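Long-range contacts in SusD homolog (Bacteroides ovatus, PDB 4F53), which probably binds glycans, perhaps mucin O-glycans, as a SusD-like lipoprotein of the outer membrane with a TPR-like helical fold: residues D276-A281 and L368-N373; E339-R344 and Y362-R367. One frame throughout, in Å; residues are numbered along the deposited sequence.

In the fold
Both contacts use helix 358-372, interaction 2 on its residues 362-367 and interaction 1 on the last turn and the exit residue, 368-373; their centres lie 14 Å apart. Along the chain the order is 276-281, 339-344, 362-367, 368-373, which nests interaction 2 inside the loop closed by interaction 1. Interaction 2 pairs helix 358-372 with the antiparallel helix 337-349, whereas interaction 1 ties the C-terminal end of the same helix to the turn leading into helix 279-282. The two meet where Leu368 CD1 packs on Ala341 CB at 3.8 Å. One helix thus joins an α-hairpin of the TPR-like, helix-rich fold to a turn far away in the sequence.

Interaction 1 of 2, residues D276-A281 and L368-N373; sequences DPRREA and LSFEEN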
ATOM      1  N   ASP A 276      16.961   8.318 -11.405  1.00 32.04           N
ATOM      2  CA  ASP A 276      15.549   8.323 -11.722  1.00 29.34           C
ATOM      3  C   ASP A 276      14.983   9.743 -11.886  1.00 32.49           C
ATOM      4  O   ASP A 276      15.024  10.544 -10.940  1.00 32.57           O
ATOM      5  CB  ASP A 276      14.796   7.541 -10.652  1.00 28.87           C
ATOM      6  CG  ASP A 276      13.492   6.939 -11.113  1.00 36.56           C
ATOM      7  OD1 ASP A 276      12.690   7.665 -11.729  1.00 39.56           O
ATOM      8  OD2 ASP A 276      13.255   5.757 -10.822  1.00 40.09           O
ATOM      9  N   PRO A 277      14.414  10.053 -13.078  1.00 28.76           N
ATOM     10  CA  PRO A 277      13.771  11.376 -13.266  1.00 28.06           C
ATOM     11  C   PRO A 277      12.451  11.529 -12.494  1.00 32.10           C
ATOM     12  O   PRO A 277      11.916  12.627 -12.446  1.00 33.26           O
ATOM     13  CB  PRO A 277      13.542  11.472 -14.785  1.00 29.26           C
ATOM     14  CG  PRO A 277      13.519  10.102 -15.258  1.00 34.22           C
ATOM     15  CD  PRO A 277      14.331   9.231 -14.305  1.00 29.90           C
ATOM     16  N   ARG A 278      11.945  10.472 -11.860  1.00 29.86           N
ATOM     17  CA  ARG A 278      10.737  10.580 -11.019  1.00 29.17           C
ATOM     18  C   ARG A 278      11.098  11.184  -9.680  1.00 32.19           C
ATOM     19  O   ARG A 278      10.202  11.482  -8.916  1.00 31.21           O
ATOM     20  CB  ARG A 278      10.020   9.233 -10.826  1.00 28.18           C
ATOM     21  CG  ARG A 278       9.378   8.719 -12.105  1.00 31.96           C
ATOM     22  CD  ARG A 278       9.004   7.286 -11.951  1.00 33.19           C
ATOM     23  NE  ARG A 278      10.188   6.428 -11.963  1.00 29.43           N
ATOM     24  CZ  ARG A 278      10.135   5.115 -12.086  1.00 33.65           C
ATOM     25  NH1 ARG A 278       8.969   4.505 -12.221  1.00 25.14           N
ATOM     26  NH2 ARG A 278      11.249   4.400 -12.103  1.00 23.81           N
ATOM     27  N   ARG A 279      12.398  11.397  -9.391  1.00 32.26           N
ATOM     28  CA  ARG A 279      12.820  12.043  -8.129  1.00 33.64           C
ATOM     29  C   ARG A 279      12.194  13.416  -8.010  1.00 39.30           C
ATOM     30  O   ARG A 279      11.549  13.691  -6.989  1.00 37.76           O
ATOM     31  CB  ARG A 279      14.343  12.145  -7.986  1.00 30.63           C
ATOM     32  CG  ARG A 279      14.952  10.818  -7.535  1.00 28.29           C
ATOM     33  CD  ARG A 279      16.476  10.852  -7.600  1.00 27.70           C
ATOM     34  NE  ARG A 279      16.932  11.206  -8.948  1.00 28.57           N
ATOM     35  CZ  ARG A 279      18.198  11.446  -9.271  1.00 41.39           C
ATOM     36  NH1 ARG A 279      19.150  11.385  -8.349  1.00 27.66           N
ATOM     37  NH2 ARG A 279      18.521  11.757 -10.518  1.00 30.61           N
ATOM     38  N   GLU A 280      12.303  14.231  -9.094  1.00 37.84           N
ATOM     39  CA  GLU A 280      11.732  15.570  -9.166  1.00 38.81           C
ATOM     40  C   GLU A 280      10.199  15.504  -9.158  1.00 38.80           C
ATOM     41  O   GLU A 280       9.577  16.453  -8.710  1.00 37.92           O
ATOM     42  CB  GLU A 280      12.275  16.377 -10.375  1.00 42.13           C
ATOM     43  CG  GLU A 280      11.892  15.839 -11.754  1.00 64.58           C
ATOM     44  CD  GLU A 280      12.880  15.937 -12.918  1.00 94.99           C
ATOM     45  OE1 GLU A 280      13.635  16.938 -12.982  1.00 97.46           O
ATOM     46  OE2 GLU A 280      12.837  15.052 -13.812  1.00 70.82           O
ATOM     47  N   ALA A 281       9.584  14.385  -9.574  1.00 33.51           N
ATOM     48  CA  ALA A 281       8.127  14.347  -9.516  1.00 32.88           C
ATOM     49  C   ALA A 281       7.623  14.009  -8.104  1.00 36.08           C
ATOM     50  O   ALA A 281       6.547  14.449  -7.723  1.00 37.58           O
ATOM     51  CB  ALA A 281       7.572  13.363 -10.532  1.00 33.22           C
ATOM     52  N   LEU A 368       4.489   3.641 -18.269  1.00 29.08           N
ATOM     53  CA  LEU A 368       3.253   4.121 -17.672  1.00 29.14           C
ATOM     54  C   LEU A 368       3.542   4.991 -16.437  1.00 33.75           C
ATOM     55  O   LEU A 368       2.891   6.029 -16.270  1.00 34.19           O
ATOM     56  CB  LEU A 368       2.324   2.955 -17.289  1.00 28.62           C
ATOM     57  CG  LEU A 368       1.571   2.288 -18.447  1.00 33.12           C
ATOM     58  CD1 LEU A 368       1.004   0.942 -18.013  1.00 32.06           C
ATOM     59  CD2 LEU A 368       0.481   3.193 -18.997  1.00 32.05           C
ATOM     60  N   SER A 369       4.550   4.602 -15.608  1.00 25.39           N
ATOM     61  CA  SER A 369       4.889   5.359 -14.415  1.00 23.76           C
ATOM     62  C   SER A 369       5.476   6.733 -14.789  1.00 29.80           C
ATOM     63  O   SER A 369       5.117   7.753 -14.160  1.00 30.57           O
ATOM     64  CB  SER A 369       5.829   4.559 -13.527  1.00 23.91           C
ATOM     65  OG  SER A 369       6.226   5.309 -12.393  1.00 28.77           O
ATOM     66  N   PHE A 370       6.330   6.775 -15.822  1.00 26.67           N
ATOM     67  CA  PHE A 370       6.882   8.040 -16.354  1.00 26.86           C
ATOM     68  C   PHE A 370       5.723   8.979 -16.798  1.00 32.96           C
ATOM     69  O   PHE A 370       5.668  10.127 -16.379  1.00 31.52           O
ATOM     70  CB  PHE A 370       7.842   7.755 -17.514  1.00 28.34           C
ATOM     71  CG  PHE A 370       9.282   7.555 -17.095  1.00 30.54           C
ATOM     72  CD1 PHE A 370       9.612   6.669 -16.066  1.00 31.79           C
ATOM     73  CD2 PHE A 370      10.313   8.222 -17.751  1.00 32.95           C
ATOM     74  CE1 PHE A 370      10.942   6.464 -15.701  1.00 33.35           C
ATOM     75  CE2 PHE A 370      11.643   8.032 -17.368  1.00 35.51           C
ATOM     76  CZ  PHE A 370      11.951   7.136 -16.364  1.00 33.29           C
ATOM     77  N   GLU A 371       4.773   8.448 -17.575  1.00 31.65           N
ATOM     78  CA  GLU A 371       3.584   9.160 -18.045  1.00 32.32           C
ATOM     79  C   GLU A 371       2.722   9.638 -16.867  1.00 37.36           C
ATOM     80  O   GLU A 371       2.264  10.772 -16.872  1.00 39.62           O
ATOM     81  CB  GLU A 371       2.770   8.247 -18.966  1.00 34.07           C
ATOM     82  CG  GLU A 371       1.666   8.962 -19.717  1.00 49.81           C
ATOM     83  CD  GLU A 371       0.933   8.104 -20.727  1.00 73.78           C
ATOM     84  OE1 GLU A 371       1.372   6.956 -20.989  1.00 49.22           O
ATOM     85  OE2 GLU A 371      -0.097   8.586 -21.253  1.00 76.46           O
ATOM     86  N   GLU A 372       2.512   8.791 -15.857  1.00 33.62           N
ATOM     87  CA  GLU A 372       1.731   9.141 -14.658  1.00 32.92           C
ATOM     88  C   GLU A 372       2.353  10.336 -13.917  1.00 35.69           C
ATOM     89  O   GLU A 372       1.657  11.066 -13.226  1.00 34.48           O
ATOM     90  CB  GLU A 372       1.690   7.935 -13.683  1.00 33.78           C
ATOM     91  CG  GLU A 372       0.740   6.814 -14.075  1.00 36.89           C
ATOM     92  CD  GLU A 372       0.955   5.445 -13.448  1.00 38.13           C
ATOM     93  OE1 GLU A 372       1.931   5.237 -12.685  1.00 38.49           O
ATOM     94  OE2 GLU A 372       0.129   4.560 -13.747  1.00 32.13           O
ATOM     95  N   ASN A 373       3.686  10.505 -14.033  1.00 32.75           N
ATOM     96  CA  ASN A 373       4.437  11.520 -13.306  1.00 31.17           C
ATOM     97  C   ASN A 373       4.858  12.671 -14.195  1.00 36.87           C
ATOM     98  O   ASN A 373       5.673  13.494 -13.773  1.00 37.07           O
ATOM     99  CB  ASN A 373       5.633  10.862 -12.610  1.00 31.25           C
ATOM    100  CG  ASN A 373       5.185  10.019 -11.431  1.00 38.36           C
ATOM    101  OD1 ASN A 373       4.697  10.527 -10.427  1.00 27.44           O
ATOM    102  ND2 ASN A 373       5.234   8.711 -11.553  1.00 32.43           N
TER
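Arg278 reaches across to Ser369 with NH1, which donates to OG at 2.9 Å; the N-H...O angle is 155° and the hydroxyl oxygen lies practically in the guanidinium plane. With chi1 at 177°, Ser369 OG stands opposite its backbone N, where Arg278 NH1 meets it. Phe370 covers one guanidinium face from near the rim, its CE1 standing 3.8 Å above that plane. Ring and guanidinium are inclined to each other by 54°, so this is an oblique approach and not a parallel stack. Next to that atom on the same ring, Pro277 CG lies 3.5 Å from Phe370 CE2 and as close to CZ, and the two side chains cross at about a right angle. Farther along both segments, Ala281 CB rests on Asn373 CB at 3.8 Å.

The second shell fixes the arginine. Asp276 takes it side-on: the salt bridge has two bonds, a straight one from Arg278 NE to Asp276 OD1 (2.8 Å) and one from NH2 to OD2 (2.7 Å), each oxygen using its syn lone pair. OD1 also accepts Arg278 N on its anti side, a capping bond in the type I turn from Asp276 to Arg279. NH2 has a further partner in Gln433 of helix 423-438. Across the contact, Asn373 ND2 folds back to Ser369 O at 2.8 Å from above the carbonyl plane, at the residue where the chain leaves helix 358-372.

With the aspartate along one edge and the serine along another, the guanidinium has little freedom to rotate. Its positive charge is probably balanced by Asp276, leaving Ser369 as a neutral acceptor that links this buried ion pair to the helix.

Interaction 2 of 2, residues E339-R344 and Y362-R367; sequences EVAFLR and YEEGIR
Tyr362 O takes the helical hydrogen bond of Ile366 N at 3.2 Å, and the Phe342 ring presses against the same oxygen, CE1 lying 3.4 Å away. From there the ring reaches in against the backbone of helix 358-372, with its CZ packed 3.4 Å from Gly365 C. Gly365 offers the ring its CA, which stands over one face 3.9 Å from the centroid and 20° off the ring normal, a CH-pi contact. Phe342 carries CG beside its backbone N, and this chi1 of -70° directs the ring at the facing helix. The absence of a side chain on Gly365 lets the aromatic ring lie directly over the main chain.

Ile366 meets the ring rim: its CG1 is 3.8 Å from Phe342 CZ and near the ring plane. A looser apolar touch joins Phe342 CE1 to Tyr362 CD1, while Ile366 CD1 lies over a face of the tyrosine ring, so phenylalanine, isoleucine and tyrosine form one small apolar cluster. Beside the ring, Ala341 CB sits 3.6 Å from Gly365 CA. These two small residues are also the nearest CA pair. At their fit the axes of the two segments come to 7.8 Å, a close approach for two helices, and their directions differ by 170°, nearly antiparallel.

The tyrosine hydroxyl is hydrogen-bonded to Val416 O, beyond the pair. Glu364 borders the contact, its side chain about 4 Å from a bound calcium ion. Helix 423-438 covers Phe342 through Gln433 and Lys434, helix 379-383 packs on Ile366 with Tyr382 and Leu383, and helix 190-207 backs the other side of helix 337-349 at Val340 and Leu343.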
ATOM      1  N   GLU A 339       0.902  -0.326 -11.941  1.00 28.79           N
ATOM      2  CA  GLU A 339       0.843  -1.520 -11.057  1.00 29.34           C
ATOM      3  C   GLU A 339       0.315  -2.756 -11.840  1.00 30.87           C
ATOM      4  O   GLU A 339       0.880  -3.832 -11.732  1.00 30.84           O
ATOM      5  CB  GLU A 339      -0.044  -1.241  -9.825  1.00 30.86           C
ATOM      6  CG  GLU A 339      -0.141  -2.413  -8.850  1.00 40.69           C
ATOM      7  CD  GLU A 339      -1.206  -2.352  -7.764  1.00 48.93           C
ATOM      8  OE1 GLU A 339      -1.479  -1.254  -7.221  1.00 41.91           O
ATOM      9  OE2 GLU A 339      -1.739  -3.429  -7.421  1.00 39.23           O
ATOM     10  N   VAL A 340      -0.698  -2.553 -12.684  1.00 26.78           N
ATOM     11  CA  VAL A 340      -1.325  -3.579 -13.507  1.00 27.51           C
ATOM     12  C   VAL A 340      -0.327  -4.121 -14.535  1.00 29.55           C
ATOM     13  O   VAL A 340      -0.253  -5.332 -14.732  1.00 28.80           O
ATOM     14  CB  VAL A 340      -2.617  -3.023 -14.176  1.00 32.71           C
ATOM     15  CG1 VAL A 340      -3.193  -4.023 -15.176  1.00 32.20           C
ATOM     16  CG2 VAL A 340      -3.652  -2.651 -13.108  1.00 32.47           C
ATOM     17  N   ALA A 341       0.464  -3.238 -15.159  1.00 25.58           N
ATOM     18  CA  ALA A 341       1.480  -3.680 -16.110  1.00 24.19           C
ATOM     19  C   ALA A 341       2.556  -4.550 -15.390  1.00 27.17           C
ATOM     20  O   ALA A 341       2.959  -5.599 -15.918  1.00 28.58           O
ATOM     21  CB  ALA A 341       2.102  -2.489 -16.815  1.00 24.25           C
ATOM     22  N   PHE A 342       2.934  -4.177 -14.160  1.00 22.37           N
ATOM     23  CA  PHE A 342       3.902  -4.943 -13.366  1.00 22.58           C
ATOM     24  C   PHE A 342       3.302  -6.258 -12.867  1.00 27.28           C
ATOM     25  O   PHE A 342       4.013  -7.261 -12.800  1.00 28.63           O
ATOM     26  CB  PHE A 342       4.469  -4.115 -12.207  1.00 23.44           C
ATOM     27  CG  PHE A 342       5.394  -3.015 -12.687  1.00 24.38           C
ATOM     28  CD1 PHE A 342       6.580  -3.321 -13.357  1.00 24.65           C
ATOM     29  CD2 PHE A 342       5.119  -1.674 -12.399  1.00 25.04           C
ATOM     30  CE1 PHE A 342       7.443  -2.302 -13.774  1.00 25.16           C
ATOM     31  CE2 PHE A 342       6.003  -0.666 -12.794  1.00 26.46           C
ATOM     32  CZ  PHE A 342       7.162  -0.991 -13.462  1.00 23.28           C
ATOM     33  N   LEU A 343       1.981  -6.274 -12.609  1.00 23.15           N
ATOM     34  CA  LEU A 343       1.282  -7.504 -12.247  1.00 22.72           C
ATOM     35  C   LEU A 343       1.260  -8.462 -13.441  1.00 28.86           C
ATOM     36  O   LEU A 343       1.467  -9.657 -13.266  1.00 30.97           O
ATOM     37  CB  LEU A 343      -0.140  -7.186 -11.771  1.00 22.08           C
ATOM     38  CG  LEU A 343      -0.288  -6.699 -10.313  1.00 24.22           C
ATOM     39  CD1 LEU A 343      -1.724  -6.177 -10.069  1.00 23.93           C
ATOM     40  CD2 LEU A 343      -0.018  -7.812  -9.330  1.00 19.59           C
ATOM     41  N   ARG A 344       1.068  -7.929 -14.662  1.00 25.46           N
ATOM     42  CA  ARG A 344       1.073  -8.708 -15.896  1.00 25.42           C
ATOM     43  C   ARG A 344       2.465  -9.197 -16.187  1.00 28.16           C
ATOM     44  O   ARG A 344       2.589 -10.304 -16.665  1.00 29.38           O
ATOM     45  CB  ARG A 344       0.504  -7.902 -17.076  1.00 25.57           C
ATOM     46  CG  ARG A 344      -1.002  -7.770 -16.969  1.00 26.17           C
ATOM     47  CD  ARG A 344      -1.514  -6.817 -18.001  1.00 25.74           C
ATOM     48  NE  ARG A 344      -1.759  -7.502 -19.267  1.00 28.88           N
ATOM     49  CZ  ARG A 344      -2.232  -6.904 -20.350  1.00 40.07           C
ATOM     50  NH1 ARG A 344      -2.511  -5.607 -20.329  1.00 31.77           N
ATOM     51  NH2 ARG A 344      -2.437  -7.597 -21.462  1.00 26.99           N
ATOM     52  N   TYR A 362       7.154  -5.282 -18.139  1.00 25.54           N
ATOM     53  CA  TYR A 362       8.107  -4.610 -17.255  1.00 24.62           C
ATOM     54  C   TYR A 362       8.408  -3.195 -17.805  1.00 29.19           C
ATOM     55  O   TYR A 362       8.271  -2.208 -17.086  1.00 28.77           O
ATOM     56  CB  TYR A 362       9.399  -5.446 -17.176  1.00 23.81           C
ATOM     57  CG  TYR A 362      10.527  -4.793 -16.414  1.00 24.01           C
ATOM     58  CD1 TYR A 362      10.511  -4.731 -15.022  1.00 24.88           C
ATOM     59  CD2 TYR A 362      11.633  -4.278 -17.077  1.00 24.78           C
ATOM     60  CE1 TYR A 362      11.558  -4.150 -14.316  1.00 22.59           C
ATOM     61  CE2 TYR A 362      12.702  -3.737 -16.379  1.00 25.77           C
ATOM     62  CZ  TYR A 362      12.667  -3.685 -15.001  1.00 26.52           C
ATOM     63  OH  TYR A 362      13.722  -3.128 -14.335  1.00 27.00           O
ATOM     64  N   GLU A 363       8.774  -3.117 -19.094  1.00 25.61           N
ATOM     65  CA  GLU A 363       9.105  -1.867 -19.769  1.00 26.50           C
ATOM     66  C   GLU A 363       7.861  -0.973 -19.931  1.00 33.16           C
ATOM     67  O   GLU A 363       7.967   0.235 -19.730  1.00 33.79           O
ATOM     68  CB  GLU A 363       9.787  -2.144 -21.094  1.00 28.32           C
ATOM     69  CG  GLU A 363      11.115  -2.858 -20.843  1.00 39.58           C
ATOM     70  CD  GLU A 363      12.120  -2.849 -21.975  1.00 55.80           C
ATOM     71  OE1 GLU A 363      11.691  -2.814 -23.153  1.00 54.26           O
ATOM     72  OE2 GLU A 363      13.337  -2.918 -21.681  1.00 50.61           O
ATOM     73  N   GLU A 364       6.683  -1.578 -20.163  1.00 29.31           N
ATOM     74  CA  GLU A 364       5.418  -0.877 -20.228  1.00 28.78           C
ATOM     75  C   GLU A 364       5.058  -0.266 -18.850  1.00 33.60           C
ATOM     76  O   GLU A 364       4.599   0.874 -18.813  1.00 35.18           O
ATOM     77  CB  GLU A 364       4.288  -1.798 -20.759  1.00 30.21           C
ATOM     78  CG  GLU A 364       2.935  -1.106 -20.935  1.00 37.38           C
ATOM     79  CD  GLU A 364       2.824   0.120 -21.842  1.00 57.82           C
ATOM     80  OE1 GLU A 364       3.809   0.448 -22.537  1.00 47.81           O
ATOM     81  OE2 GLU A 364       1.740   0.751 -21.865  1.00 63.20           O
ATOM     82  N   GLY A 365       5.316  -0.987 -17.750  1.00 28.13           N
ATOM     83  CA  GLY A 365       5.057  -0.489 -16.399  1.00 25.62           C
ATOM     84  C   GLY A 365       5.879   0.754 -16.083  1.00 28.37           C
ATOM     85  O   GLY A 365       5.360   1.734 -15.544  1.00 28.47           O
ATOM     86  N   ILE A 366       7.160   0.740 -16.460  1.00 25.00           N
ATOM     87  CA  ILE A 366       8.072   1.883 -16.303  1.00 26.06           C
ATOM     88  C   ILE A 366       7.586   3.077 -17.167  1.00 29.85           C
ATOM     89  O   ILE A 366       7.499   4.185 -16.653  1.00 28.63           O
ATOM     90  CB  ILE A 366       9.544   1.480 -16.619  1.00 29.05           C
ATOM     91  CG1 ILE A 366      10.013   0.380 -15.627  1.00 27.15           C
ATOM     92  CG2 ILE A 366      10.488   2.722 -16.613  1.00 30.66           C
ATOM     93  CD1 ILE A 366      11.393  -0.277 -15.933  1.00 29.20           C
ATOM     94  N   ARG A 367       7.223   2.838 -18.445  1.00 28.66           N
ATOM     95  CA  ARG A 367       6.700   3.880 -19.345  1.00 29.41           C
ATOM     96  C   ARG A 367       5.422   4.492 -18.769  1.00 32.52           C
ATOM     97  O   ARG A 367       5.287   5.714 -18.771  1.00 30.37           O
ATOM     98  CB  ARG A 367       6.411   3.331 -20.761  1.00 30.97           C
ATOM     99  CG  ARG A 367       7.663   2.919 -21.535  1.00 45.91           C
ATOM    100  CD  ARG A 367       7.321   2.199 -22.844  1.00 52.22           C
ATOM    101  NE  ARG A 367       8.514   1.707 -23.540  1.00 57.79           N
ATOM    102  CZ  ARG A 367       9.317   2.468 -24.284  1.00 73.38           C
ATOM    103  NH1 ARG A 367       9.067   3.766 -24.437  1.00 57.15           N
ATOM    104  NH2 ARG A 367      10.382   1.938 -24.872  1.00 59.57           N
TER